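Local coordinates for protein Csm3 (Thermoplasma volcanium, PDB 6AE2) that probably binds RNA and acts as an endonuclease subunit of the type III-A CRISPR-Cas effector complex in antiviral defence, at residues V38-G46 with L209-G218; K25-I36 with K175-E186. All blocks are in the same frame, centred on the assembly; numbering follows the deposited sequence.

Contact 1 joins two irregular loops beside the end of the main sheet's strand 26-38, whereas contact 2 pairs two long strands of that sheet; their centres lie about 25 Å apart, on opposite sides of the chain's centre. Both start from the same strand: residues 25-36 pair with 175-186, and the chain then runs on into 38-46, where it meets the glycine-rich loop 209-218. Packing of Val38 against Phe176 joins the two. Contact 1 is buried and relies on backbone carbonyls, a threonine hydroxyl and a water. Contact 2 is only partly buried: regular backbone pairing separates an apolar, helix-covered face from a mixed face, with charged side chains near both ends.

Contact 1: V38-G46 with L209-G218; sequences VLTGLHIGG and LGGNGTRGYG
Thr40 and Gly41 close on the end of the 209-218 loop through two hydrogen bonds. The hydroxyl OG1 of Thr40 donates to Gly216 O at 3.0 Å, reaching it because OG1 stands between the backbone N and the carbonyl carbon (chi1 56°); the same oxygen accepts from Ser219 N, so this one atom both donates and accepts. Gly218 N is 2.7 Å from Gly41 O and approaches from above the carbonyl plane. Further along, Gly211 N meets His43 O at 2.9 Å, almost in line with the C=O bond. Between these points a water accepts from His43 N at 2.9 Å and lies within donating reach of Leu209 O and Gly211 O. The loop is the glycine-rich segment between the last helix and the last strand, a hallmark of RAMP proteins; Gly210, lacking a side chain, brings its CA against His43 O, and the backbones lie directly on each other, CA of Leu42 being 3.9 Å from CA of Gly218. In the same tight part, Leu42 CD1 packs on Leu209 CB at 3.7 Å, and Ile78, on strand 71-78, touches Leu42. CB of His43 sits at the edge of the Tyr217 ring, in plane, 3.7 Å from CD2; CG anti to the backbone N (chi1 179°) carries the imidazole toward Asn212. One face of the tyrosine ring takes Asn212 CB, and its hydroxyl bonds Glu152; the imidazole ND1 is bonded to Glu168 O. Toward Asn212 the fit slackens. Its amide ND2 comes only to 4.1 Å from His43 CD2, the amide plane turned 58° from the ring. Beyond it the type I turn starting at Gly213 swings clear of 38-46 at Thr214 and Arg215 and returns at Gly216; the poorly ordered Arg215 extends at the exposed side, toward Glu152.

Contact 2: K25-I36 with K175-E186; sequences KWKYNIIYNMEI and KFKGKIILSIYE
The two middle strands of the four-stranded ferredoxin-like core, as in other RAMP proteins, are formed here by 26-36 and 175-185, antiparallel with 160° between their directions. Backbone hydrogen bonds run from Ile36 and Phe176 to Tyr28 and Ile184, where a classic beta bulge interrupts them: Lys27 N donates to Ile184 O at 2.8 Å, and Tyr28 N reaches the same oxygen only weakly, at 3.4 Å. On one face, Ile184 lays its CB over the Tyr28 ring, 4.2 Å from the centroid. CG of Tyr28 is placed between its own N and carbonyl carbon (chi1 45°), which swings the ring back across the isoleucine, and its hydroxyl is bonded to Glu190. Ile30 and Leu182 follow on this face, then Tyr32, whose ring meets Leu182 CD1 at its edge. Met34 bends at its end against Ile180, with SD 3.7 Å from CD1. The other face is more mixed. OD1 of Asn29 is gripped from opposite sides of its amide plane, by Ser183 OG at 2.9 Å and by the indole NE1 of Trp26 at 3.0 Å, while ND2 is bonded to Tyr235. Ile31 CD1 lies alongside Ile181, 3.7 Å from its CG2. Past the bulge, the edge of Trp26 points at the face of Tyr185 in a T-shaped stack, with the planes at 75°. Near the two ends the ion pairs between these strands, Lys25 with the poorly ordered Glu186 and Glu35 with Lys175, are long. Helix 190-205 lies over the face of Ile30, Tyr32, Leu182 and Ile184, strand 125-132 flanks 175-185, and strand 220-230 flanks 26-36 on its other edge.

Contact 1: V38-G46 with L209-G218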
# COMPACT_ATOMS: atom_id res chain seq x y z
N VAL A 38 -1.95 6.06 5.25
CA VAL A 38 -1.85 4.62 5.04
C VAL A 38 -3.07 4.16 4.24
O VAL A 38 -4.21 4.38 4.66
CB VAL A 38 -1.74 3.88 6.38
CG1 VAL A 38 -1.83 2.38 6.17
CG2 VAL A 38 -0.45 4.26 7.09
N LEU A 39 -2.82 3.53 3.10
CA LEU A 39 -3.88 2.96 2.27
C LEU A 39 -4.06 1.46 2.47
O LEU A 39 -5.19 0.98 2.52
CB LEU A 39 -3.62 3.26 0.79
CG LEU A 39 -3.49 4.74 0.42
CD1 LEU A 39 -3.35 4.90 -1.08
CD2 LEU A 39 -4.67 5.53 0.94
N THR A 40 -2.96 0.71 2.56
CA THR A 40 -3.00 -0.67 3.03
C THR A 40 -2.10 -0.80 4.24
O THR A 40 -1.12 -0.05 4.38
CB THR A 40 -2.54 -1.68 1.97
OG1 THR A 40 -1.22 -1.34 1.52
CG2 THR A 40 -3.49 -1.66 0.78
N GLY A 41 -2.44 -1.75 5.11
CA GLY A 41 -1.71 -2.00 6.35
C GLY A 41 -0.21 -1.89 6.20
O GLY A 41 0.39 -2.54 5.33
N LEU A 42 0.41 -1.06 7.02
CA LEU A 42 1.80 -0.67 6.86
C LEU A 42 2.64 -1.29 7.96
O LEU A 42 2.31 -1.16 9.14
CB LEU A 42 1.94 0.86 6.87
CG LEU A 42 3.33 1.44 7.13
CD1 LEU A 42 4.23 1.26 5.91
CD2 LEU A 42 3.21 2.91 7.50
N HIS A 43 3.73 -1.95 7.57
CA HIS A 43 4.60 -2.65 8.51
C HIS A 43 6.03 -2.16 8.33
O HIS A 43 6.71 -2.55 7.37
CB HIS A 43 4.51 -4.16 8.34
CG HIS A 43 5.41 -4.91 9.27
ND1 HIS A 43 5.09 -5.15 10.59
CD2 HIS A 43 6.64 -5.44 9.08
CE1 HIS A 43 6.08 -5.82 11.17
NE2 HIS A 43 7.03 -6.00 10.27
N ILE A 44 6.48 -1.32 9.26
CA ILE A 44 7.89 -0.96 9.39
C ILE A 44 8.38 -1.60 10.67
O ILE A 44 7.99 -1.19 11.77
CB ILE A 44 8.10 0.56 9.39
CG1 ILE A 44 7.67 1.15 8.04
CG2 ILE A 44 9.56 0.89 9.67
CD1 ILE A 44 7.26 2.60 8.11
N GLY A 45 9.23 -2.62 10.54
CA GLY A 45 9.61 -3.41 11.70
C GLY A 45 10.51 -2.65 12.66
O GLY A 45 11.24 -1.74 12.28
N GLY A 46 10.46 -3.06 13.92
CA GLY A 46 11.26 -2.44 14.96
C GLY A 46 12.72 -2.82 14.90
O GLY A 46 13.44 -2.72 15.89
N LEU A 209 5.80 1.17 1.28
CA LEU A 209 6.71 1.41 2.39
C LEU A 209 6.76 0.18 3.29
O LEU A 209 5.78 -0.56 3.42
CB LEU A 209 6.28 2.62 3.21
CG LEU A 209 6.71 4.02 2.77
CD1 LEU A 209 6.11 5.07 3.71
CD2 LEU A 209 8.22 4.11 2.75
N GLY A 210 7.91 -0.03 3.92
CA GLY A 210 8.06 -1.13 4.85
C GLY A 210 8.23 -2.47 4.16
O GLY A 210 8.68 -2.57 3.01
N GLY A 211 7.85 -3.53 4.88
CA GLY A 211 8.01 -4.88 4.41
C GLY A 211 6.69 -5.51 3.99
O GLY A 211 5.61 -4.96 4.18
N ASN A 212 6.82 -6.69 3.38
CA ASN A 212 5.68 -7.50 2.94
C ASN A 212 4.84 -6.79 1.88
O ASN A 212 3.62 -6.96 1.81
CB ASN A 212 4.80 -7.92 4.12
CG ASN A 212 5.52 -8.84 5.09
OD1 ASN A 212 5.79 -10.00 4.77
ND2 ASN A 212 5.84 -8.33 6.27
N GLY A 213 5.50 -5.99 1.03
CA GLY A 213 4.79 -5.33 -0.05
C GLY A 213 4.24 -6.29 -1.09
O GLY A 213 3.25 -5.98 -1.75
N THR A 214 4.89 -7.45 -1.25
CA THR A 214 4.33 -8.48 -2.12
C THR A 214 3.02 -9.02 -1.56
O THR A 214 2.12 -9.39 -2.33
CB THR A 214 5.33 -9.62 -2.30
OG1 THR A 214 5.87 -10.00 -1.03
CG2 THR A 214 6.47 -9.18 -3.21
N ARG A 215 2.89 -9.07 -0.23
CA ARG A 215 1.64 -9.47 0.40
C ARG A 215 0.57 -8.38 0.33
O ARG A 215 -0.57 -8.63 0.73
CB ARG A 215 1.89 -9.84 1.87
CG ARG A 215 2.92 -10.93 2.07
CD ARG A 215 2.26 -12.18 2.65
NE ARG A 215 3.24 -13.10 3.22
CZ ARG A 215 2.96 -14.36 3.55
NH1 ARG A 215 1.74 -14.84 3.37
NH2 ARG A 215 3.91 -15.13 4.07
N GLY A 216 0.91 -7.20 -0.17
CA GLY A 216 -0.02 -6.10 -0.23
C GLY A 216 0.08 -5.09 0.89
O GLY A 216 -0.82 -4.26 1.04
N TYR A 217 1.15 -5.14 1.69
CA TYR A 217 1.32 -4.20 2.78
C TYR A 217 1.81 -2.84 2.26
O TYR A 217 2.36 -2.73 1.17
CB TYR A 217 2.33 -4.71 3.81
CG TYR A 217 1.92 -5.90 4.65
CD1 TYR A 217 1.11 -6.91 4.15
CD2 TYR A 217 2.38 -6.03 5.96
CE1 TYR A 217 0.76 -8.00 4.92
CE2 TYR A 217 2.03 -7.11 6.74
CZ TYR A 217 1.22 -8.09 6.22
OH TYR A 217 0.88 -9.17 7.01
N GLY A 218 1.58 -1.81 3.07
CA GLY A 218 2.34 -0.58 2.97
C GLY A 218 2.08 0.30 1.76
O GLY A 218 2.97 1.05 1.36
O HOH W 1 4.55 -2.47 4.89

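Contact 2: K25-I36 with K175-E186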
# COMPACT_ATOMS: atom_id res chain seq x y z
N LYS A 25 27.25 29.11 -1.71
CA LYS A 25 26.49 30.08 -0.93
C LYS A 25 25.02 29.69 -0.83
O LYS A 25 24.39 29.33 -1.82
CB LYS A 25 26.63 31.48 -1.53
CG LYS A 25 25.79 32.54 -0.83
CD LYS A 25 26.43 33.91 -0.92
CE LYS A 25 25.42 34.96 -1.35
NZ LYS A 25 26.05 36.05 -2.15
N TRP A 26 24.48 29.78 0.38
CA TRP A 26 23.13 29.33 0.67
C TRP A 26 22.11 30.41 0.33
O TRP A 26 22.32 31.59 0.61
CB TRP A 26 23.03 28.93 2.14
CG TRP A 26 21.66 28.65 2.67
CD1 TRP A 26 20.98 27.46 2.60
CD2 TRP A 26 20.82 29.55 3.40
NE1 TRP A 26 19.76 27.58 3.22
CE2 TRP A 26 19.63 28.85 3.72
CE3 TRP A 26 20.94 30.88 3.80
CZ2 TRP A 26 18.59 29.44 4.43
CZ3 TRP A 26 19.90 31.47 4.51
CH2 TRP A 26 18.74 30.75 4.81
N LYS A 27 21.01 29.99 -0.30
CA LYS A 27 19.91 30.88 -0.64
C LYS A 27 18.77 30.79 0.37
O LYS A 27 18.45 31.78 1.04
CB LYS A 27 19.38 30.57 -2.04
CG LYS A 27 20.31 30.92 -3.17
CD LYS A 27 19.56 31.09 -4.49
CE LYS A 27 18.72 32.35 -4.49
NZ LYS A 27 18.56 32.92 -5.86
N TYR A 28 18.16 29.62 0.49
CA TYR A 28 17.00 29.43 1.36
C TYR A 28 16.75 27.94 1.52
O TYR A 28 17.25 27.12 0.75
CB TYR A 28 15.76 30.13 0.80
CG TYR A 28 15.53 29.92 -0.68
CD1 TYR A 28 14.83 28.82 -1.16
CD2 TYR A 28 16.03 30.83 -1.61
CE1 TYR A 28 14.63 28.65 -2.52
CE2 TYR A 28 15.83 30.67 -2.96
CZ TYR A 28 15.14 29.57 -3.42
OH TYR A 28 14.95 29.42 -4.77
N ASN A 29 15.96 27.61 2.54
CA ASN A 29 15.39 26.28 2.68
C ASN A 29 13.95 26.30 2.20
O ASN A 29 13.23 27.28 2.39
CB ASN A 29 15.44 25.80 4.14
CG ASN A 29 16.83 25.83 4.72
OD1 ASN A 29 17.80 25.42 4.08
ND2 ASN A 29 16.94 26.30 5.96
N ILE A 30 13.54 25.22 1.55
CA ILE A 30 12.14 24.99 1.20
C ILE A 30 11.58 23.99 2.20
O ILE A 30 12.11 22.89 2.35
CB ILE A 30 11.99 24.49 -0.24
CG1 ILE A 30 12.47 25.54 -1.24
CG2 ILE A 30 10.54 24.13 -0.52
CD1 ILE A 30 12.80 24.97 -2.60
N ILE A 31 10.51 24.38 2.88
CA ILE A 31 9.89 23.55 3.92
C ILE A 31 8.60 22.97 3.37
O ILE A 31 7.77 23.69 2.81
CB ILE A 31 9.63 24.36 5.20
CG1 ILE A 31 10.90 25.10 5.64
CG2 ILE A 31 9.14 23.45 6.31
CD1 ILE A 31 12.12 24.23 5.74
N TYR A 32 8.44 21.66 3.52
CA TYR A 32 7.23 20.95 3.14
C TYR A 32 6.63 20.30 4.38
O TYR A 32 7.31 19.52 5.06
CB TYR A 32 7.51 19.87 2.08
CG TYR A 32 7.86 20.38 0.70
CD1 TYR A 32 6.88 20.84 -0.16
CD2 TYR A 32 9.18 20.36 0.24
CE1 TYR A 32 7.19 21.30 -1.44
CE2 TYR A 32 9.50 20.81 -1.03
CZ TYR A 32 8.50 21.28 -1.86
OH TYR A 32 8.83 21.73 -3.12
N ASN A 33 5.37 20.61 4.67
CA ASN A 33 4.65 19.93 5.75
C ASN A 33 3.97 18.72 5.14
O ASN A 33 2.82 18.77 4.69
CB ASN A 33 3.66 20.88 6.42
CG ASN A 33 4.33 21.86 7.35
OD1 ASN A 33 5.11 21.48 8.23
ND2 ASN A 33 4.03 23.14 7.18
N MET A 34 4.69 17.60 5.13
CA MET A 34 4.25 16.40 4.43
C MET A 34 3.27 15.60 5.27
O MET A 34 3.40 15.51 6.49
CB MET A 34 5.47 15.54 4.07
CG MET A 34 5.17 14.09 3.76
SD MET A 34 6.68 13.13 3.52
CE MET A 34 7.53 13.42 5.07
N GLU A 35 2.27 15.02 4.60
CA GLU A 35 1.32 14.11 5.22
C GLU A 35 1.40 12.75 4.53
O GLU A 35 1.48 12.68 3.29
CB GLU A 35 -0.11 14.65 5.16
CG GLU A 35 -1.17 13.64 5.58
CD GLU A 35 -2.57 14.23 5.63
OE1 GLU A 35 -2.76 15.25 6.32
OE2 GLU A 35 -3.47 13.67 4.97
N ILE A 36 1.37 11.69 5.32
CA ILE A 36 1.46 10.31 4.83
C ILE A 36 0.22 9.57 5.30
O ILE A 36 0.04 9.35 6.50
CB ILE A 36 2.74 9.61 5.32
CG1 ILE A 36 3.98 10.32 4.79
CG2 ILE A 36 2.73 8.15 4.92
CD1 ILE A 36 5.26 9.70 5.26
N LYS A 175 -2.92 8.73 9.70
CA LYS A 175 -2.16 9.76 9.01
C LYS A 175 -0.95 10.16 9.84
O LYS A 175 -1.01 10.24 11.07
CB LYS A 175 -3.04 10.97 8.72
CG LYS A 175 -3.92 10.77 7.50
CD LYS A 175 -5.22 11.55 7.60
CE LYS A 175 -6.00 11.47 6.30
NZ LYS A 175 -6.98 12.58 6.17
N PHE A 176 0.16 10.42 9.14
CA PHE A 176 1.41 10.82 9.76
C PHE A 176 1.80 12.20 9.23
O PHE A 176 1.63 12.49 8.04
CB PHE A 176 2.53 9.82 9.46
CG PHE A 176 2.30 8.47 10.07
CD1 PHE A 176 2.83 8.15 11.31
CD2 PHE A 176 1.56 7.51 9.39
CE1 PHE A 176 2.62 6.90 11.87
CE2 PHE A 176 1.35 6.26 9.94
CZ PHE A 176 1.88 5.95 11.18
N LYS A 177 2.33 13.03 10.12
CA LYS A 177 2.78 14.38 9.78
C LYS A 177 4.28 14.47 9.97
O LYS A 177 4.81 14.08 11.02
CB LYS A 177 2.07 15.43 10.63
CG LYS A 177 0.61 15.65 10.25
CD LYS A 177 -0.05 16.64 11.21
CE LYS A 177 -1.47 16.95 10.79
NZ LYS A 177 -2.16 17.84 11.77
N GLY A 178 4.97 14.99 8.95
CA GLY A 178 6.41 15.16 9.02
C GLY A 178 6.87 16.26 8.09
O GLY A 178 6.18 16.62 7.13
N LYS A 179 8.04 16.80 8.40
CA LYS A 179 8.63 17.88 7.62
C LYS A 179 9.65 17.34 6.63
O LYS A 179 10.35 16.36 6.90
CB LYS A 179 9.30 18.91 8.54
CG LYS A 179 8.63 20.28 8.57
CD LYS A 179 9.32 21.20 9.57
CE LYS A 179 8.53 22.48 9.80
NZ LYS A 179 7.31 22.26 10.62
N ILE A 180 9.73 17.99 5.48
CA ILE A 180 10.81 17.80 4.52
C ILE A 180 11.48 19.15 4.31
O ILE A 180 10.81 20.13 3.99
CB ILE A 180 10.32 17.22 3.19
CG1 ILE A 180 9.83 15.78 3.36
CG2 ILE A 180 11.43 17.28 2.14
CD1 ILE A 180 9.37 15.14 2.06
N ILE A 181 12.80 19.19 4.49
CA ILE A 181 13.57 20.42 4.37
C ILE A 181 14.52 20.28 3.19
O ILE A 181 15.37 19.38 3.16
CB ILE A 181 14.34 20.74 5.66
CG1 ILE A 181 13.38 20.81 6.84
CG2 ILE A 181 15.08 22.06 5.50
CD1 ILE A 181 14.02 20.51 8.17
N LEU A 182 14.37 21.17 2.22
CA LEU A 182 15.20 21.23 1.03
C LEU A 182 16.04 22.49 1.09
O LEU A 182 15.49 23.60 1.14
CB LEU A 182 14.33 21.22 -0.23
CG LEU A 182 14.42 20.03 -1.18
CD1 LEU A 182 13.39 20.19 -2.28
CD2 LEU A 182 15.81 19.91 -1.76
N SER A 183 17.36 22.34 1.10
CA SER A 183 18.27 23.48 1.14
C SER A 183 18.72 23.82 -0.28
O SER A 183 19.15 22.93 -1.02
CB SER A 183 19.48 23.18 2.03
OG SER A 183 19.06 22.94 3.36
N ILE A 184 18.62 25.09 -0.64
CA ILE A 184 18.91 25.57 -1.98
C ILE A 184 20.12 26.49 -1.92
O ILE A 184 20.15 27.42 -1.12
CB ILE A 184 17.70 26.30 -2.60
CG1 ILE A 184 16.44 25.45 -2.47
CG2 ILE A 184 17.98 26.65 -4.06
CD1 ILE A 184 16.51 24.12 -3.17
N TYR A 185 21.10 26.23 -2.79
CA TYR A 185 22.30 27.05 -2.87
C TYR A 185 22.39 27.68 -4.25
O TYR A 185 21.80 27.20 -5.22
CB TYR A 185 23.55 26.21 -2.58
CG TYR A 185 23.66 25.76 -1.14
CD1 TYR A 185 22.81 24.77 -0.63
CD2 TYR A 185 24.59 26.32 -0.28
CE1 TYR A 185 22.90 24.36 0.69
CE2 TYR A 185 24.69 25.91 1.04
CZ TYR A 185 23.84 24.93 1.52
OH TYR A 185 23.93 24.52 2.83
N GLU A 186 23.12 28.79 -4.33
CA GLU A 186 23.32 29.44 -5.62
C GLU A 186 24.09 28.52 -6.55
O GLU A 186 25.13 27.96 -6.18
CB GLU A 186 24.06 30.77 -5.44
CG GLU A 186 23.44 31.68 -4.39
CD GLU A 186 23.77 33.14 -4.60
OE1 GLU A 186 22.82 33.96 -4.65
OE2 GLU A 186 24.97 33.48 -4.71